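Local structure of putative mandelate racemase/muconate lactonizing enzyme (Bordetella bronchiseptica, 3DDM) at residues D145-Y150 and G358-G363; Y305-L310 and H321-V326; G315-A320 and S349-T354. The protein is of unknown function but belongs to the mandelate racemase/muconate lactonizing family of the enolase superfamily, pairing an N-terminal domain with a TIM-barrel-like one. The protein carries 1 engineered substitution. One frame throughout, in Å; residues are numbered along the deposited sequence.

Overall arrangement
Followed from the N terminus, the chain leaves its N-terminal domain and enters the barrel along strand 146-154, whose start belongs to contact 1. That contact closes only some two hundred residues later, when 358-363 returns to lie antiparallel beside the first barrel strand, and contacts 2 and 3 are both nested in the loop so formed. These two cross: 305-310 comes first, then 315-320, then 321-326, which closes contact 2, and finally 349-354, which closes contact 3. Both draw on helix 313-325. Contact 2 ties it to the preceding barrel strand, contact 3 to the 3-10 segment ahead of strand 359-361, and Ala-320 and Ala-324 of the same helix meet Ile-147 of contact 1.

Contact 1 of 3, residues D145-Y150 and G358-G363; sequences DRIGVY and GRITLG
Ile-147 and Ile-360 face each other as an antiparallel hydrogen-bonded pair, and the dense part of the contact is built around them. Ile-147 N donates to Ile-360 O at 2.9 Å, and Ile-360 N returns the bond to Ile-147 O at 2.9 Å, both nearly straight. Each isoleucine turns CG1 between its own backbone N and carbonyl carbon (chi1 68° and 66°), which brings the two CG1 atoms of Ile-147 and Ile-360 within 3.5 Å on the face of the sheet turned to helix 313-325. CG1 of Val-149 comes in crosswise, 4.0 Å from Ile-360 CD1, while Ala-320 and Ala-324 of that helix back Ile-147.

The strand begun at Arg-146 is the first of the TIM-barrel-like domain, and strand 359-361 is an antiparallel addition to a barrel otherwise closed by parallel pairs. The ladder runs on beyond Ile-360 at both ends. Gly-358 O accepts from Val-149 N, and at the other end Asp-145 receives two successive amides: its O takes Leu-362 N at 2.9 Å, and its OD2, through the anti lone pair, takes Gly-363 N at 2.8 Å. Trp-137 lies against Asp-145 and Leu-362 there.

The opposite face, carrying Arg-146, Thr-361 and Arg-359, is looser and turned to solvent. Thr-361 CG2 touches Arg-146 CB at 3.6 Å, flanking the base of a long chain. That chain bends at chi3, and its guanidinium lies near that of Arg-359, the two planes 18° apart. Arg-146 NH1 and Arg-359 NH2 are both donors and make no bond, so the modelled closeness of these like charges is doubtful; Glu-357 offers Arg-359 NE a long, weak ion pair.

Contact 2 of 3, residues Y305-L310 and H321-V326; sequences YCPHYL and HLLAAV
Tyr-305 reaches the helical segment with one edge of its ring and its hydroxyl, meeting Leu-322, Leu-323 and Val-326. Its CG stands anti to the backbone N (chi1 160°), which sends the ring out from the strand toward the helix. The phenol end arrives beside Leu-322: Tyr-305 OH lies 3.2 Å from Leu-322 CD2, and Tyr-305 CZ is 4.1 Å from Leu-322 CG, the two side chains meeting at about a right angle. Lower on the ring, Tyr-305 CD2 packs 4.1 Å from Leu-323 CD1. The same CD2 carbon has Val-326 O at the ring edge, close to the ring plane and 3.8 Å away, and Val-326 CB beside it. Val-326 is the first residue to leave helical geometry, so the ring lies along the last turn of the helix and past its end.

Two residues on, Pro-307 again turns toward the helix. Its CD lies over the centre of the Tyr-305 ring, 3.6 Å above the plane, so that one face of the tyrosine is covered from within its own segment. Its CG also comes 4.1 Å from Leu-323 CB, at roughly a right angle to the leucine chain. Leu-323 thus touches both the tyrosine and the proline, and no hydrogen bond crosses the contact.

This is the strand-to-helix half of a beta-alpha-beta unit, the repeating element of a TIM barrel. Helix 313-325 lies against the barrel wall, where Leu-323 also touches Ile-147 of strand 146-154 and Leu-335 of strand 334-338, while Leu-322 and Val-326 pack on the preceding helix 287-300.

Contact 3 of 3, residues G315-A320 and S349-T354; sequences GLQASA and SPALAT
The flat amide of Gln-317 meets the 3-10 segment mainly through its carbonyl end, with Ala-351 CB on one side of its plane and Ser-349 CA and Pro-350 CD on the other. These neighbours gather round OE1: Ser-349 CA is 3.2 Å from Gln-317 OE1, and Pro-350 CD is 3.7 Å from the same oxygen. The donor, Ala-351 N, is only slightly tilted from the carbonyl plane, by 15°. It binds Gln-317 OE1 at 3.0 Å with an N-H...O angle of 158°. Pro-350 N is also near this oxygen but has no hydrogen to give. Chi1 places CG of Gln-317 beside Ser-349, 3.8 Å from Ser-349 CA, and the bend at chi2 (-84°) turns the amide toward Ala-351.

Next to this polar meeting point lies a small apolar one. Leu-316 CD2, one residue earlier on the helix, approaches Leu-352 CD1 at 4.3 Å and Ser-349 CB at the same range. The hydroxyl of Ser-349 is occupied elsewhere, bonding Arg-345 O. Thr-354 closes the far end: its OG1 donates to Ala-351 O in the carbonyl plane, and Thr-354 OG1 is also hydrogen-bonded to Thr-361 N. Helix 313-325 belongs to the barrel's beta-alpha-beta unit with strands 304-309 and 334-338, and the contact joins it to the connection leading to strand 359-361.

Gln-317 therefore acts as a bridge between three pieces of chain, since its NE2 bonds Leu-368 O while OE1 holds Ala-351 N. With both ends of the amide engaged, its rotation is set, and helix 313-325 is joined by a directed bond to the start of the 3-10 segment.

Contact 1 of 3, residues D145-Y150 and G358-G363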
loop_
_atom_site.group_PDB
_atom_site.type_symbol
_atom_site.label_atom_id
_atom_site.label_comp_id
_atom_site.label_asym_id
_atom_site.label_seq_id
_atom_site.Cartn_x
_atom_site.Cartn_y
_atom_site.Cartn_z
ATOM N N ASP A 145 15.701 -30.863 -11.898
ATOM C CA ASP A 145 14.424 -30.680 -11.206
ATOM C C ASP A 145 14.490 -31.078 -9.731
ATOM O O ASP A 145 13.467 -31.124 -9.051
ATOM C CB ASP A 145 13.347 -31.512 -11.896
ATOM C CG ASP A 145 13.537 -33.006 -11.666
ATOM O OD1 ASP A 145 14.696 -33.475 -11.741
ATOM O OD2 ASP A 145 12.530 -33.710 -11.415
ATOM N N ARG A 146 15.683 -31.370 -9.234
ATOM C CA ARG A 146 15.823 -31.774 -7.844
ATOM C C ARG A 146 16.277 -30.595 -6.992
ATOM O O ARG A 146 17.272 -29.946 -7.303
ATOM C CB ARG A 146 16.811 -32.949 -7.731
ATOM C CG ARG A 146 17.148 -33.359 -6.300
ATOM C CD ARG A 146 17.617 -34.821 -6.187
ATOM N NE ARG A 146 18.871 -35.120 -6.892
ATOM C CZ ARG A 146 20.072 -34.641 -6.560
ATOM N NH1 ARG A 146 20.211 -33.823 -5.520
ATOM N NH2 ARG A 146 21.145 -34.981 -7.271
ATOM N N ILE A 147 15.537 -30.313 -5.923
ATOM C CA ILE A 147 15.887 -29.204 -5.049
ATOM C C ILE A 147 15.758 -29.556 -3.567
ATOM O O ILE A 147 15.071 -30.501 -3.197
ATOM C CB ILE A 147 15.006 -27.959 -5.341
ATOM C CG1 ILE A 147 13.562 -28.233 -4.931
ATOM C CG2 ILE A 147 15.067 -27.595 -6.821
ATOM C CD1 ILE A 147 12.605 -27.103 -5.285
ATOM N N GLY A 148 16.434 -28.787 -2.721
ATOM C CA GLY A 148 16.354 -29.013 -1.290
ATOM C C GLY A 148 15.273 -28.131 -0.667
ATOM O O GLY A 148 14.846 -27.138 -1.273
ATOM N N VAL A 149 14.817 -28.495 0.528
ATOM C CA VAL A 149 13.793 -27.722 1.225
ATOM C C VAL A 149 14.111 -27.635 2.713
ATOM O O VAL A 149 15.006 -28.334 3.214
ATOM C CB VAL A 149 12.386 -28.354 1.084
ATOM C CG1 VAL A 149 12.045 -28.551 -0.365
ATOM C CG2 VAL A 149 12.323 -29.674 1.827
ATOM N N TYR A 150 13.392 -26.760 3.414
ATOM C CA TYR A 150 13.563 -26.612 4.854
ATOM C C TYR A 150 12.220 -26.290 5.496
ATOM O O TYR A 150 11.365 -25.653 4.888
ATOM C CB TYR A 150 14.621 -25.536 5.198
ATOM C CG TYR A 150 14.265 -24.073 4.944
ATOM C CD1 TYR A 150 14.567 -23.450 3.723
ATOM C CD2 TYR A 150 13.648 -23.302 5.942
ATOM C CE1 TYR A 150 14.266 -22.095 3.505
ATOM C CE2 TYR A 150 13.342 -21.956 5.737
ATOM C CZ TYR A 150 13.653 -21.356 4.519
ATOM O OH TYR A 150 13.351 -20.021 4.324
ATOM N N GLY A 358 15.069 -34.902 2.678
ATOM C CA GLY A 358 15.054 -33.456 2.597
ATOM C C GLY A 358 15.054 -32.846 1.205
ATOM O O GLY A 358 15.353 -31.657 1.063
ATOM N N ARG A 359 14.724 -33.627 0.182
ATOM C CA ARG A 359 14.705 -33.089 -1.179
ATOM C C ARG A 359 13.484 -33.497 -1.980
ATOM O O ARG A 359 12.878 -34.529 -1.732
ATOM C CB ARG A 359 15.953 -33.511 -1.951
ATOM C CG ARG A 359 17.249 -33.042 -1.328
ATOM C CD ARG A 359 18.427 -33.490 -2.149
ATOM N NE ARG A 359 19.686 -33.285 -1.443
ATOM C CZ ARG A 359 20.865 -33.720 -1.882
ATOM N NH1 ARG A 359 21.971 -33.494 -1.176
ATOM N NH2 ARG A 359 20.937 -34.386 -3.032
ATOM N N ILE A 360 13.121 -32.670 -2.945
ATOM C CA ILE A 360 11.980 -32.971 -3.784
ATOM C C ILE A 360 12.397 -32.812 -5.240
ATOM O O ILE A 360 13.414 -32.183 -5.536
ATOM C CB ILE A 360 10.790 -32.022 -3.484
ATOM C CG1 ILE A 360 11.151 -30.583 -3.869
ATOM C CG2 ILE A 360 10.426 -32.093 -2.002
ATOM C CD1 ILE A 360 10.020 -29.589 -3.698
ATOM N N THR A 361 11.629 -33.417 -6.140
ATOM C CA THR A 361 11.886 -33.310 -7.565
ATOM C C THR A 361 10.582 -32.905 -8.236
ATOM O O THR A 361 9.509 -33.436 -7.933
ATOM C CB THR A 361 12.395 -34.625 -8.156
ATOM O OG1 THR A 361 11.512 -35.684 -7.787
ATOM C CG2 THR A 361 13.786 -34.933 -7.638
ATOM N N LEU A 362 10.686 -31.941 -9.142
ATOM C CA LEU A 362 9.534 -31.404 -9.843
ATOM C C LEU A 362 8.963 -32.263 -10.973
ATOM O O LEU A 362 7.797 -32.095 -11.356
ATOM C CB LEU A 362 9.887 -30.011 -10.369
ATOM C CG LEU A 362 10.396 -29.073 -9.270
ATOM C CD1 LEU A 362 10.629 -27.693 -9.850
ATOM C CD2 LEU A 362 9.374 -29.011 -8.122
ATOM N N GLY A 363 9.765 -33.178 -11.508
ATOM C CA GLY A 363 9.282 -34.012 -12.594
ATOM C C GLY A 363 9.185 -33.235 -13.894
ATOM O O GLY A 363 9.612 -32.080 -13.970
#

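Contact 2 of 3, residues Y305-L310 and H321-V326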
loop_
_atom_site.group_PDB
_atom_site.type_symbol
_atom_site.label_atom_id
_atom_site.label_comp_id
_atom_site.label_asym_id
_atom_site.label_seq_id
_atom_site.Cartn_x
_atom_site.Cartn_y
_atom_site.Cartn_z
ATOM N N TYR A 305 20.707 -17.848 -3.070
ATOM C CA TYR A 305 19.333 -17.525 -3.411
ATOM C C TYR A 305 18.476 -18.623 -2.783
ATOM O O TYR A 305 18.423 -19.749 -3.282
ATOM C CB TYR A 305 19.130 -17.512 -4.921
ATOM C CG TYR A 305 17.680 -17.653 -5.319
ATOM C CD1 TYR A 305 16.712 -16.778 -4.820
ATOM C CD2 TYR A 305 17.271 -18.662 -6.192
ATOM C CE1 TYR A 305 15.365 -16.901 -5.184
ATOM C CE2 TYR A 305 15.924 -18.797 -6.565
ATOM C CZ TYR A 305 14.977 -17.909 -6.059
ATOM O OH TYR A 305 13.653 -18.009 -6.446
ATOM N N CYS A 306 17.821 -18.303 -1.673
ATOM C CA CYS A 306 16.979 -19.271 -0.980
ATOM C C CYS A 306 15.567 -18.754 -0.808
ATOM O O CYS A 306 15.262 -18.065 0.166
ATOM C CB CYS A 306 17.564 -19.597 0.393
ATOM S SG CYS A 306 19.165 -20.409 0.311
ATOM N N PRO A 307 14.679 -19.084 -1.754
ATOM C CA PRO A 307 13.284 -18.637 -1.683
ATOM C C PRO A 307 12.465 -19.443 -0.663
ATOM O O PRO A 307 12.898 -20.492 -0.178
ATOM C CB PRO A 307 12.790 -18.843 -3.118
ATOM C CG PRO A 307 13.520 -20.076 -3.541
ATOM C CD PRO A 307 14.928 -19.866 -2.982
ATOM N N HIS A 308 11.288 -18.935 -0.332
ATOM C CA HIS A 308 10.394 -19.612 0.597
ATOM C C HIS A 308 9.012 -19.047 0.372
ATOM O O HIS A 308 8.855 -17.852 0.147
ATOM C CB HIS A 308 10.820 -19.400 2.064
ATOM C CG HIS A 308 10.805 -17.969 2.509
ATOM N ND1 HIS A 308 9.645 -17.229 2.605
ATOM C CD2 HIS A 308 11.813 -17.135 2.867
ATOM C CE1 HIS A 308 9.939 -16.001 2.998
ATOM N NE2 HIS A 308 11.248 -15.918 3.164
ATOM N N TYR A 309 8.008 -19.910 0.406
ATOM C CA TYR A 309 6.648 -19.454 0.212
ATOM C C TYR A 309 5.764 -20.010 1.330
ATOM O O TYR A 309 5.675 -21.231 1.521
ATOM C CB TYR A 309 6.127 -19.890 -1.167
ATOM C CG TYR A 309 4.882 -19.143 -1.532
ATOM C CD1 TYR A 309 4.916 -17.759 -1.703
ATOM C CD2 TYR A 309 3.643 -19.773 -1.528
ATOM C CE1 TYR A 309 3.745 -17.015 -1.830
ATOM C CE2 TYR A 309 2.468 -19.042 -1.662
ATOM C CZ TYR A 309 2.527 -17.660 -1.799
ATOM O OH TYR A 309 1.373 -16.919 -1.826
ATOM N N LEU A 310 5.125 -19.115 2.080
ATOM C CA LEU A 310 4.260 -19.539 3.174
ATOM C C LEU A 310 2.771 -19.413 2.810
ATOM O O LEU A 310 1.898 -19.372 3.677
ATOM C CB LEU A 310 4.559 -18.734 4.453
ATOM C CG LEU A 310 5.968 -18.570 5.062
ATOM C CD1 LEU A 310 6.791 -19.853 4.918
ATOM C CD2 LEU A 310 6.680 -17.418 4.377
ATOM N N HIS A 321 9.997 -24.291 -8.856
ATOM C CA HIS A 321 10.471 -24.257 -10.223
ATOM C C HIS A 321 11.562 -23.226 -10.436
ATOM O O HIS A 321 12.562 -23.503 -11.109
ATOM C CB HIS A 321 9.306 -24.010 -11.160
ATOM C CG HIS A 321 8.495 -25.237 -11.409
ATOM N ND1 HIS A 321 8.837 -26.165 -12.367
ATOM C CD2 HIS A 321 7.416 -25.738 -10.763
ATOM C CE1 HIS A 321 8.003 -27.188 -12.299
ATOM N NE2 HIS A 321 7.132 -26.953 -11.334
ATOM N N LEU A 322 11.388 -22.040 -9.856
ATOM C CA LEU A 322 12.397 -21.013 -10.013
ATOM C C LEU A 322 13.713 -21.478 -9.399
ATOM O O LEU A 322 14.757 -21.364 -10.028
ATOM C CB LEU A 322 11.945 -19.694 -9.380
ATOM C CG LEU A 322 12.948 -18.549 -9.584
ATOM C CD1 LEU A 322 13.448 -18.553 -11.021
ATOM C CD2 LEU A 322 12.304 -17.236 -9.258
ATOM N N LEU A 323 13.663 -22.019 -8.184
ATOM C CA LEU A 323 14.878 -22.503 -7.529
ATOM C C LEU A 323 15.575 -23.591 -8.340
ATOM O O LEU A 323 16.801 -23.698 -8.330
ATOM C CB LEU A 323 14.570 -23.050 -6.132
ATOM C CG LEU A 323 15.794 -23.644 -5.413
ATOM C CD1 LEU A 323 16.909 -22.599 -5.300
ATOM C CD2 LEU A 323 15.382 -24.145 -4.040
ATOM N N ALA A 324 14.796 -24.412 -9.033
ATOM C CA ALA A 324 15.376 -25.478 -9.838
ATOM C C ALA A 324 16.093 -24.848 -11.034
ATOM O O ALA A 324 17.165 -25.303 -11.442
ATOM C CB ALA A 324 14.283 -26.448 -10.309
ATOM N N ALA A 325 15.503 -23.789 -11.580
ATOM C CA ALA A 325 16.094 -23.095 -12.715
ATOM C C ALA A 325 17.351 -22.317 -12.308
ATOM O O ALA A 325 18.224 -22.072 -13.136
ATOM C CB ALA A 325 15.063 -22.158 -13.354
ATOM N N VAL A 326 17.439 -21.931 -11.037
ATOM C CA VAL A 326 18.594 -21.190 -10.520
ATOM C C VAL A 326 19.105 -21.938 -9.295
ATOM O O VAL A 326 19.015 -21.461 -8.158
ATOM C CB VAL A 326 18.217 -19.753 -10.111
ATOM C CG1 VAL A 326 19.473 -18.978 -9.751
ATOM C CG2 VAL A 326 17.476 -19.066 -11.246
#

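Contact 3 of 3, residues G315-A320 and S349-T354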
loop_
_atom_site.group_PDB
_atom_site.type_symbol
_atom_site.label_atom_id
_atom_site.label_comp_id
_atom_site.label_asym_id
_atom_site.label_seq_id
_atom_site.Cartn_x
_atom_site.Cartn_y
_atom_site.Cartn_z
ATOM N N GLY A 315 1.703 -21.045 -5.370
ATOM C CA GLY A 315 2.848 -20.174 -5.199
ATOM C C GLY A 315 4.076 -20.952 -4.802
ATOM O O GLY A 315 5.183 -20.634 -5.225
ATOM N N LEU A 316 3.885 -21.974 -3.976
ATOM C CA LEU A 316 5.004 -22.800 -3.535
ATOM C C LEU A 316 5.607 -23.562 -4.716
ATOM O O LEU A 316 6.829 -23.621 -4.858
ATOM C CB LEU A 316 4.559 -23.798 -2.455
ATOM C CG LEU A 316 5.705 -24.683 -1.956
ATOM C CD1 LEU A 316 6.812 -23.803 -1.406
ATOM C CD2 LEU A 316 5.205 -25.649 -0.889
ATOM N N GLN A 317 4.748 -24.152 -5.550
ATOM C CA GLN A 317 5.214 -24.891 -6.718
ATOM C C GLN A 317 5.971 -23.923 -7.628
ATOM O O GLN A 317 7.029 -24.265 -8.167
ATOM C CB GLN A 317 4.032 -25.528 -7.471
ATOM C CG GLN A 317 3.358 -26.725 -6.743
ATOM C CD GLN A 317 4.060 -28.074 -6.978
ATOM O OE1 GLN A 317 4.200 -28.888 -6.057
ATOM N NE2 GLN A 317 4.482 -28.318 -8.219
ATOM N N ALA A 318 5.445 -22.708 -7.776
ATOM C CA ALA A 318 6.083 -21.698 -8.614
ATOM C C ALA A 318 7.492 -21.400 -8.118
ATOM O O ALA A 318 8.409 -21.197 -8.917
ATOM C CB ALA A 318 5.257 -20.420 -8.625
ATOM N N SER A 319 7.660 -21.378 -6.798
ATOM C CA SER A 319 8.966 -21.109 -6.199
ATOM C C SER A 319 9.927 -22.273 -6.387
ATOM O O SER A 319 11.124 -22.068 -6.609
ATOM C CB SER A 319 8.813 -20.810 -4.708
ATOM O OG SER A 319 7.960 -19.695 -4.525
ATOM N N ALA A 320 9.408 -23.494 -6.296
ATOM C CA ALA A 320 10.243 -24.676 -6.469
ATOM C C ALA A 320 10.818 -24.675 -7.889
ATOM O O ALA A 320 11.987 -24.998 -8.107
ATOM C CB ALA A 320 9.429 -25.936 -6.226
ATOM N N SER A 349 0.275 -28.831 -3.884
ATOM C CA SER A 349 1.703 -28.961 -4.108
ATOM C C SER A 349 2.152 -30.412 -4.122
ATOM O O SER A 349 2.736 -30.901 -3.155
ATOM C CB SER A 349 2.482 -28.173 -3.054
ATOM O OG SER A 349 2.028 -28.495 -1.757
ATOM N N PRO A 350 1.876 -31.122 -5.230
ATOM C CA PRO A 350 2.242 -32.530 -5.406
ATOM C C PRO A 350 3.731 -32.827 -5.360
ATOM O O PRO A 350 4.130 -33.972 -5.139
ATOM C CB PRO A 350 1.611 -32.898 -6.754
ATOM C CG PRO A 350 1.396 -31.584 -7.438
ATOM C CD PRO A 350 0.982 -30.681 -6.310
ATOM N N ALA A 351 4.560 -31.812 -5.562
ATOM C CA ALA A 351 6.000 -32.029 -5.522
ATOM C C ALA A 351 6.408 -32.514 -4.136
ATOM O O ALA A 351 7.416 -33.201 -3.968
ATOM C CB ALA A 351 6.742 -30.738 -5.869
ATOM N N LEU A 352 5.616 -32.159 -3.137
ATOM C CA LEU A 352 5.928 -32.562 -1.774
ATOM C C LEU A 352 5.825 -34.059 -1.553
ATOM O O LEU A 352 6.500 -34.599 -0.676
ATOM C CB LEU A 352 5.037 -31.813 -0.780
ATOM C CG LEU A 352 5.508 -30.379 -0.528
ATOM C CD1 LEU A 352 4.585 -29.667 0.463
ATOM C CD2 LEU A 352 6.930 -30.427 -0.001
ATOM N N ALA A 353 4.996 -34.726 -2.352
ATOM C CA ALA A 353 4.819 -36.172 -2.235
ATOM C C ALA A 353 6.089 -36.933 -2.648
ATOM O O ALA A 353 6.186 -38.150 -2.461
ATOM C CB ALA A 353 3.623 -36.624 -3.068
ATOM N N THR A 354 7.063 -36.211 -3.201
ATOM C CA THR A 354 8.321 -36.827 -3.603
ATOM C C THR A 354 9.375 -36.536 -2.549
ATOM O O THR A 354 10.531 -36.933 -2.702
ATOM C CB THR A 354 8.853 -36.279 -4.955
ATOM O OG1 THR A 354 9.423 -34.985 -4.752
ATOM C CG2 THR A 354 7.740 -36.175 -5.978
#